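Local coordinates for excinuclease ABC, subunit A. (Deinococcus radiodurans, PDB 2VF7), which probably acts as the ATP- and DNA-binding subunit in excision repair of damaged DNA, with two nucleotide-binding and two zinc sites in each chain, at residues R325-E329 against E330-G334; A410-H413 against P414-E418; R631-F634 against N635-G638. The protein carries 1 engineered substitution. All coordinates share one frame; numbering follows the deposited sequence.

Contact 1: residues R325-E329 against E330-G334; sequences RPYAE and EREPG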
loop_
_atom_site.group_PDB
_atom_site.type_symbol
_atom_site.label_atom_id
_atom_site.label_comp_id
_atom_site.label_asym_id
_atom_site.label_seq_id
_atom_site.Cartn_x
_atom_site.Cartn_y
_atom_site.Cartn_z
ATOM N N ARG A 325 0.940 -26.445 -29.004
ATOM C CA ARG A 325 -0.375 -26.567 -29.671
ATOM C C ARG A 325 -0.821 -27.958 -30.179
ATOM O O ARG A 325 -2.024 -28.210 -30.247
ATOM C CB ARG A 325 -0.603 -25.469 -30.731
ATOM C CG ARG A 325 0.065 -25.679 -32.084
ATOM C CD ARG A 325 -0.697 -24.937 -33.179
ATOM N NE ARG A 325 -0.731 -23.491 -32.949
ATOM C CZ ARG A 325 0.094 -22.614 -33.519
ATOM N NH1 ARG A 325 1.033 -23.025 -34.369
ATOM N NH2 ARG A 325 -0.020 -21.320 -33.237
ATOM N N PRO A 326 0.128 -28.856 -30.537
ATOM C CA PRO A 326 -0.279 -30.234 -30.805
ATOM C C PRO A 326 -0.982 -30.892 -29.613
ATOM O O PRO A 326 -1.825 -31.764 -29.801
ATOM C CB PRO A 326 1.052 -30.942 -31.097
ATOM C CG PRO A 326 2.091 -30.067 -30.513
ATOM C CD PRO A 326 1.577 -28.692 -30.745
ATOM N N TYR A 327 -0.632 -30.475 -28.400
ATOM C CA TYR A 327 -1.289 -30.966 -27.189
ATOM C C TYR A 327 -2.662 -30.321 -27.010
ATOM O O TYR A 327 -3.575 -30.930 -26.446
ATOM C CB TYR A 327 -0.408 -30.712 -25.964
ATOM C CG TYR A 327 0.843 -31.568 -25.917
ATOM C CD1 TYR A 327 1.898 -31.358 -26.811
ATOM C CD2 TYR A 327 0.974 -32.587 -24.972
ATOM C CE1 TYR A 327 3.046 -32.148 -26.770
ATOM C CE2 TYR A 327 2.118 -33.383 -24.919
ATOM C CZ TYR A 327 3.151 -33.158 -25.818
ATOM O OH TYR A 327 4.285 -33.942 -25.759
ATOM N N ALA A 328 -2.795 -29.092 -27.508
ATOM C CA ALA A 328 -4.048 -28.338 -27.455
ATOM C C ALA A 328 -5.067 -28.838 -28.484
ATOM O O ALA A 328 -6.265 -28.934 -28.193
ATOM C CB ALA A 328 -3.772 -26.851 -27.658
ATOM N N GLU A 329 -4.577 -29.152 -29.683
ATOM C CA GLU A 329 -5.417 -29.609 -30.789
ATOM C C GLU A 329 -5.589 -31.138 -30.796
ATOM O O GLU A 329 -6.118 -31.715 -31.754
ATOM C CB GLU A 329 -4.849 -29.113 -32.127
ATOM C CG GLU A 329 -4.722 -27.587 -32.244
ATOM C CD GLU A 329 -4.100 -27.134 -33.567
ATOM O OE1 GLU A 329 -3.274 -27.894 -34.151
ATOM O OE2 GLU A 329 -4.435 -26.006 -34.020
ATOM N N GLU A 330 -5.142 -31.777 -29.713
ATOM C CA GLU A 330 -5.282 -33.219 -29.501
ATOM C C GLU A 330 -4.591 -34.056 -30.591
ATOM O O GLU A 330 -5.167 -35.014 -31.114
ATOM C CB GLU A 330 -6.763 -33.608 -29.339
ATOM C CG GLU A 330 -7.514 -32.818 -28.182
ATOM C CD GLU A 330 -9.101 -32.991 -28.418
ATOM O OE1 GLU A 330 -9.772 -31.939 -27.997
ATOM O OE2 GLU A 330 -9.634 -34.216 -28.882
ATOM N N ARG A 331 -3.358 -33.676 -30.931
ATOM C CA ARG A 331 -2.509 -34.460 -31.849
ATOM C C ARG A 331 -1.028 -34.554 -31.426
ATOM O O ARG A 331 -0.124 -34.191 -32.185
ATOM C CB ARG A 331 -2.656 -34.016 -33.323
ATOM C CG ARG A 331 -3.399 -32.703 -33.574
ATOM C CD ARG A 331 -2.483 -31.493 -33.562
ATOM N NE ARG A 331 -1.782 -31.290 -34.833
ATOM C CZ ARG A 331 -1.028 -30.223 -35.114
ATOM N NH1 ARG A 331 -0.867 -29.247 -34.221
ATOM N NH2 ARG A 331 -0.430 -30.133 -36.297
ATOM N N GLU A 332 -0.801 -35.057 -30.211
ATOM C CA GLU A 332 0.539 -35.398 -29.718
ATOM C C GLU A 332 1.047 -36.629 -30.473
ATOM O O GLU A 332 0.315 -37.171 -31.306
ATOM C CB GLU A 332 0.488 -35.712 -28.218
ATOM C CG GLU A 332 -0.252 -34.696 -27.369
ATOM C CD GLU A 332 -1.735 -34.988 -27.261
ATOM O OE1 GLU A 332 -2.518 -34.365 -28.009
ATOM O OE2 GLU A 332 -2.112 -35.847 -26.437
ATOM N N PRO A 333 2.299 -37.073 -30.215
ATOM C CA PRO A 333 2.674 -38.413 -30.679
ATOM C C PRO A 333 1.640 -39.454 -30.238
ATOM O O PRO A 333 1.778 -40.061 -29.172
ATOM C CB PRO A 333 4.017 -38.655 -29.986
ATOM C CG PRO A 333 4.596 -37.318 -29.846
ATOM C CD PRO A 333 3.433 -36.399 -29.557
ATOM N N GLY A 334 0.605 -39.634 -31.062
ATOM C CA GLY A 334 -0.569 -40.432 -30.701
ATOM C C GLY A 334 -1.421 -39.756 -29.633
ATOM O O GLY A 334 -0.931 -38.921 -28.864
#

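Contact 2: residues A410-H413 against P414-E418; sequences AGLH and PADTE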
loop_
_atom_site.group_PDB
_atom_site.type_symbol
_atom_site.label_atom_id
_atom_site.label_comp_id
_atom_site.label_asym_id
_atom_site.label_seq_id
_atom_site.Cartn_x
_atom_site.Cartn_y
_atom_site.Cartn_z
ATOM N N ALA A 410 6.739 3.282 -30.314
ATOM C CA ALA A 410 8.172 3.512 -30.210
ATOM C C ALA A 410 8.894 2.182 -30.388
ATOM O O ALA A 410 8.632 1.222 -29.648
ATOM C CB ALA A 410 8.515 4.129 -28.875
ATOM N N GLY A 411 9.791 2.132 -31.377
ATOM C CA GLY A 411 10.545 0.925 -31.688
ATOM C C GLY A 411 9.801 0.011 -32.630
ATOM O O GLY A 411 10.282 -1.076 -32.962
ATOM N N LEU A 412 8.625 0.448 -33.062
ATOM C CA LEU A 412 7.842 -0.306 -34.007
ATOM C C LEU A 412 8.163 0.096 -35.426
ATOM O O LEU A 412 8.229 1.292 -35.747
ATOM C CB LEU A 412 6.333 -0.117 -33.770
ATOM C CG LEU A 412 5.476 -1.292 -33.297
ATOM C CD1 LEU A 412 4.100 -1.130 -33.839
ATOM C CD2 LEU A 412 6.047 -2.592 -33.790
ATOM N N HIS A 413 8.332 -0.926 -36.263
ATOM C CA HIS A 413 8.422 -0.792 -37.707
ATOM C C HIS A 413 7.056 -0.461 -38.315
ATOM O O HIS A 413 6.051 -0.980 -37.833
ATOM C CB HIS A 413 8.886 -2.120 -38.289
ATOM C CG HIS A 413 9.390 -2.018 -39.692
ATOM N ND1 HIS A 413 10.702 -1.717 -39.986
ATOM C CD2 HIS A 413 8.760 -2.154 -40.880
ATOM C CE1 HIS A 413 10.858 -1.689 -41.296
ATOM N NE2 HIS A 413 9.694 -1.945 -41.860
ATOM N N PRO A 414 7.010 0.370 -39.388
ATOM C CA PRO A 414 5.728 0.681 -40.035
ATOM C C PRO A 414 4.962 -0.545 -40.524
ATOM O O PRO A 414 3.738 -0.493 -40.620
ATOM C CB PRO A 414 6.119 1.568 -41.220
ATOM C CG PRO A 414 7.437 2.111 -40.881
ATOM C CD PRO A 414 8.124 1.082 -40.038
ATOM N N ALA A 415 5.674 -1.633 -40.822
ATOM C CA ALA A 415 5.047 -2.895 -41.234
ATOM C C ALA A 415 4.231 -3.557 -40.123
ATOM O O ALA A 415 3.449 -4.464 -40.398
ATOM C CB ALA A 415 6.086 -3.861 -41.757
ATOM N N ASP A 416 4.405 -3.100 -38.882
ATOM C CA ASP A 416 3.766 -3.728 -37.733
ATOM C C ASP A 416 2.709 -2.894 -37.000
ATOM O O ASP A 416 2.156 -3.370 -36.017
ATOM C CB ASP A 416 4.826 -4.189 -36.733
ATOM C CG ASP A 416 5.675 -5.347 -37.259
ATOM O OD1 ASP A 416 5.230 -6.069 -38.178
ATOM O OD2 ASP A 416 6.799 -5.533 -36.743
ATOM N N THR A 417 2.408 -1.684 -37.475
ATOM C CA THR A 417 1.483 -0.795 -36.750
ATOM C C THR A 417 0.015 -1.255 -36.760
ATOM O O THR A 417 -0.711 -1.000 -35.806
ATOM C CB THR A 417 1.610 0.731 -37.132
ATOM O OG1 THR A 417 0.733 1.054 -38.211
ATOM C CG2 THR A 417 3.044 1.104 -37.495
ATOM N N GLU A 418 -0.398 -1.949 -37.815
ATOM C CA GLU A 418 -1.712 -2.606 -37.871
ATOM C C GLU A 418 -1.927 -3.654 -36.779
ATOM O O GLU A 418 -3.057 -3.886 -36.351
ATOM C CB GLU A 418 -1.939 -3.212 -39.249
ATOM C CG GLU A 418 -3.001 -2.485 -40.074
ATOM C CD GLU A 418 -2.679 -1.010 -40.376
ATOM O OE1 GLU A 418 -3.464 -0.389 -41.128
ATOM O OE2 GLU A 418 -1.657 -0.469 -39.889
#

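Contact 3: residues R631-F634 against N635-G638; sequences RFSF and NVKG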
loop_
_atom_site.group_PDB
_atom_site.type_symbol
_atom_site.label_atom_id
_atom_site.label_comp_id
_atom_site.label_asym_id
_atom_site.label_seq_id
_atom_site.Cartn_x
_atom_site.Cartn_y
_atom_site.Cartn_z
ATOM N N ARG A 631 31.052 27.740 -2.283
ATOM C CA ARG A 631 29.800 28.143 -1.647
ATOM C C ARG A 631 28.570 27.946 -2.564
ATOM O O ARG A 631 27.456 27.824 -2.091
ATOM C CB ARG A 631 29.911 29.615 -1.226
ATOM C CG ARG A 631 28.738 30.194 -0.451
ATOM C CD ARG A 631 28.760 29.703 0.994
ATOM N NE ARG A 631 27.491 29.949 1.678
ATOM C CZ ARG A 631 27.351 30.026 2.986
ATOM N NH1 ARG A 631 28.400 29.880 3.790
ATOM N NH2 ARG A 631 26.156 30.271 3.493
ATOM N N PHE A 632 28.778 27.938 -3.882
ATOM C CA PHE A 632 27.662 28.005 -4.818
ATOM C C PHE A 632 27.453 26.661 -5.502
ATOM O O PHE A 632 26.657 26.538 -6.431
ATOM C CB PHE A 632 27.828 29.183 -5.801
ATOM C CG PHE A 632 27.978 30.530 -5.118
ATOM C CD1 PHE A 632 26.860 31.258 -4.721
ATOM C CD2 PHE A 632 29.236 31.057 -4.857
ATOM C CE1 PHE A 632 26.993 32.498 -4.059
ATOM C CE2 PHE A 632 29.383 32.301 -4.190
ATOM C CZ PHE A 632 28.258 33.027 -3.808
ATOM N N SER A 633 28.174 25.652 -5.021
ATOM C CA SER A 633 27.949 24.283 -5.420
ATOM C C SER A 633 26.844 23.681 -4.550
ATOM O O SER A 633 26.766 23.956 -3.351
ATOM C CB SER A 633 29.241 23.473 -5.252
ATOM O OG SER A 633 29.177 22.236 -5.953
ATOM N N PHE A 634 25.974 22.874 -5.140
ATOM C CA PHE A 634 25.054 22.072 -4.329
ATOM C C PHE A 634 25.586 20.648 -4.213
ATOM O O PHE A 634 24.869 19.769 -3.768
ATOM C CB PHE A 634 23.633 22.084 -4.906
ATOM C CG PHE A 634 23.565 21.728 -6.360
ATOM C CD1 PHE A 634 23.536 20.394 -6.764
ATOM C CD2 PHE A 634 23.550 22.720 -7.330
ATOM C CE1 PHE A 634 23.514 20.069 -8.094
ATOM C CE2 PHE A 634 23.526 22.398 -8.663
ATOM C CZ PHE A 634 23.499 21.088 -9.050
ATOM N N ASN A 635 26.840 20.417 -4.615
ATOM C CA ASN A 635 27.465 19.089 -4.469
ATOM C C ASN A 635 28.500 19.046 -3.377
ATOM O O ASN A 635 29.108 18.015 -3.095
ATOM C CB ASN A 635 28.004 18.565 -5.796
ATOM C CG ASN A 635 26.905 18.323 -6.769
ATOM O OD1 ASN A 635 25.842 17.879 -6.374
ATOM N ND2 ASN A 635 27.117 18.659 -8.032
ATOM N N VAL A 636 28.641 20.175 -2.720
ATOM C CA VAL A 636 29.626 20.336 -1.687
ATOM C C VAL A 636 28.917 20.965 -0.480
ATOM O O VAL A 636 28.083 21.853 -0.630
ATOM C CB VAL A 636 30.852 21.158 -2.232
ATOM C CG1 VAL A 636 31.656 21.814 -1.130
ATOM C CG2 VAL A 636 31.767 20.255 -3.054
ATOM N N LYS A 637 29.245 20.471 0.705
ATOM C CA LYS A 637 28.737 20.999 1.962
ATOM C C LYS A 637 29.180 22.460 2.173
ATOM O O LYS A 637 30.277 22.851 1.735
ATOM C CB LYS A 637 29.232 20.081 3.081
ATOM C CG LYS A 637 29.110 20.591 4.468
ATOM C CD LYS A 637 30.135 19.893 5.371
ATOM C CE LYS A 637 31.530 20.513 5.201
ATOM N NZ LYS A 637 32.497 19.959 6.168
ATOM N N GLY A 638 28.325 23.270 2.807
ATOM C CA GLY A 638 28.670 24.676 3.115
ATOM C C GLY A 638 27.625 25.734 2.769
ATOM O O GLY A 638 27.048 26.361 3.668
HETATM O O HOH W 1 28.002 24.286 -0.880
#

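Contact 1: residues R325-E329 against E330-G334
Arg325 has NH1 of Arg331 beside its backbone C and its CG, the latter 4.3 Å from that NH1, while its own charged NE keeps its distance. Pro326 follows with two useful parts. Its CB packs near the guanidinium of Arg331, and its O takes the hydrogen from Arg331 N at 2.7 Å, with an N-H...O angle of 157° and the donor almost in line with the C=O bond. This bond, spanning five residues, together with the left-handed backbone of Glu330, resembles a Schellman motif at the end of helix 317-328, but without the inner bond, because Glu330 N stays 3.7 Å from Tyr327 O. Glycine is the common choice at the left-handed place, yet glutamate fills it, and its CB is pressed 3.1 Å from Glu329 O.

Tyr327 turns its ring so that CG of Glu332 lies over one face, 3.4 Å from Tyr327 CD2, a CH-pi contact lying off-centre, nearer CD2. Tyr327 also touches Leu349 and Ala353 of helix 345-365, so a broad apolar ring suits the place. Ala328 O accepts a hydrogen bond from Gln350 NE2. Glu329, its chain extended, runs beside Arg331, and OE1 of Glu329 forms a salt bridge with NH1 of Arg331 at 2.8 Å. The carboxylate oxygen comes over a guanidinium face, the planes 54° apart, rather than end-on in a paired, coplanar bridge. Arg331 reaches it by bending at chi2 and chi3, starting from an almost eclipsed chi1 of 12°.

Contact 2: residues A410-H413 against P414-E418
His413 O is the polar atom on which this turn closes. Asp416 N donates to it at 2.9 Å and 160°, arriving from above the carbonyl plane rather than along a lone pair, while CG2 of Thr417 packs 3.7 Å from the same oxygen. The bond spans three residues, and Pro414 and Ala415 occupy the middle of a type I turn leading into helix 417-428. Proline suits the first of these places, since its ring already fixes the required phi and it has no N-H to satisfy.

The His413 ring swings away from its backbone N (chi1 -163°), and CD of Pro414 then covers one face in a CH-pi contact, 3.5 Å from the ring centroid. At the ring's edge CD2 of His413 meets CB of Ala415 at 3.3 Å, a close contact that the small methyl allows. Leu412 bends toward the turn from a strained chi1, and its CD2 touches CB of Asp416 at 3.6 Å, the two side chains crossing at about a right angle.

The sequence, just after strand 402-406, is consistent with the D-loop of ABC ATPases. Gly411 O bonds Ser532 OG, and ND1 of His413 makes a weak hydrogen bond with Gly530 O of the second P-loop. Proline packing and this weak bond are likely to limit rotation of the imidazole, which lies beside that P-loop, its side chain about 9 Å from the bound ADP.

Contact 3: residues R631-F634 against N635-G638
With chi1 of Ser633 at -164°, its hydroxyl swings to the carbonyl side and reaches forward two residues, where OG receives the hydrogen of Asn635 N at 3.2 Å and 158°. A side-chain oxygen accepting from the amide two residues on is an ST turn, and serine suits it because a short chain sets OG within bonding distance. Phe634, inside the turn, holds its ring between backbone N and carbonyl carbon (chi1 52°). There it runs alongside Asn635, whose OD1 lies 3.4 Å from CD1 of Phe634, with ring and amide steeply inclined. The amide's chief partner is Arg599: NE of Arg599 bonds Asn635 OD1, while NH2 bonds Phe634 O, so one guanidinium grips both residues. Arg671 makes a cation-pi contact with the Phe634 ring, which lies about 8 Å from the side chains of Cys641 and Cys644 at the second zinc site.

Beyond the turn, CB of Ser633 and CB of Val636 pack 4.1 Å apart. A water lies 2.8 Å from Ser633 O; its second contact, to Val636 O, is doubtfully short. The backbone then folds back, and Gly638 O sits 3.7 Å above the centre of the Arg631 guanidinium. That group's NE bonds Thr676 OG1. Glycine suits position 638 because a CB at these backbone angles would jam against the preceding carbonyl.

Replacing Ser633 by an alanine removes OG, and the turn, with Asn635 N left without this acceptor, is likely to open more easily. The arginine contacts to carbonyl, amide and ring are consistent with a well-held loop just before Cys641 and Cys644, and the OG bond of Ser633 adds one neutral bond inside the turn.

The three contacts follow in series along the chain, each closed before the next opens. Contact 1 ends helix 317-328 at the surface, its centre about 41 Å from that of the chain; contact 2 leads from strand 402-406 of the first mixed sheet into helix 417-428, facing the second P-loop. Their centres are about 34 Å apart, their nearest atoms about 17 Å. Contact 3, in the loop between helix 620-624 and strand 649-652, lies on the opposite side of the chain's centre from both, its centre about 48 Å from that of contact 2 and 69 Å from that of contact 1. None touches another: the three turns lie at an outlying helix end, beside a nucleotide site and near a zinc site.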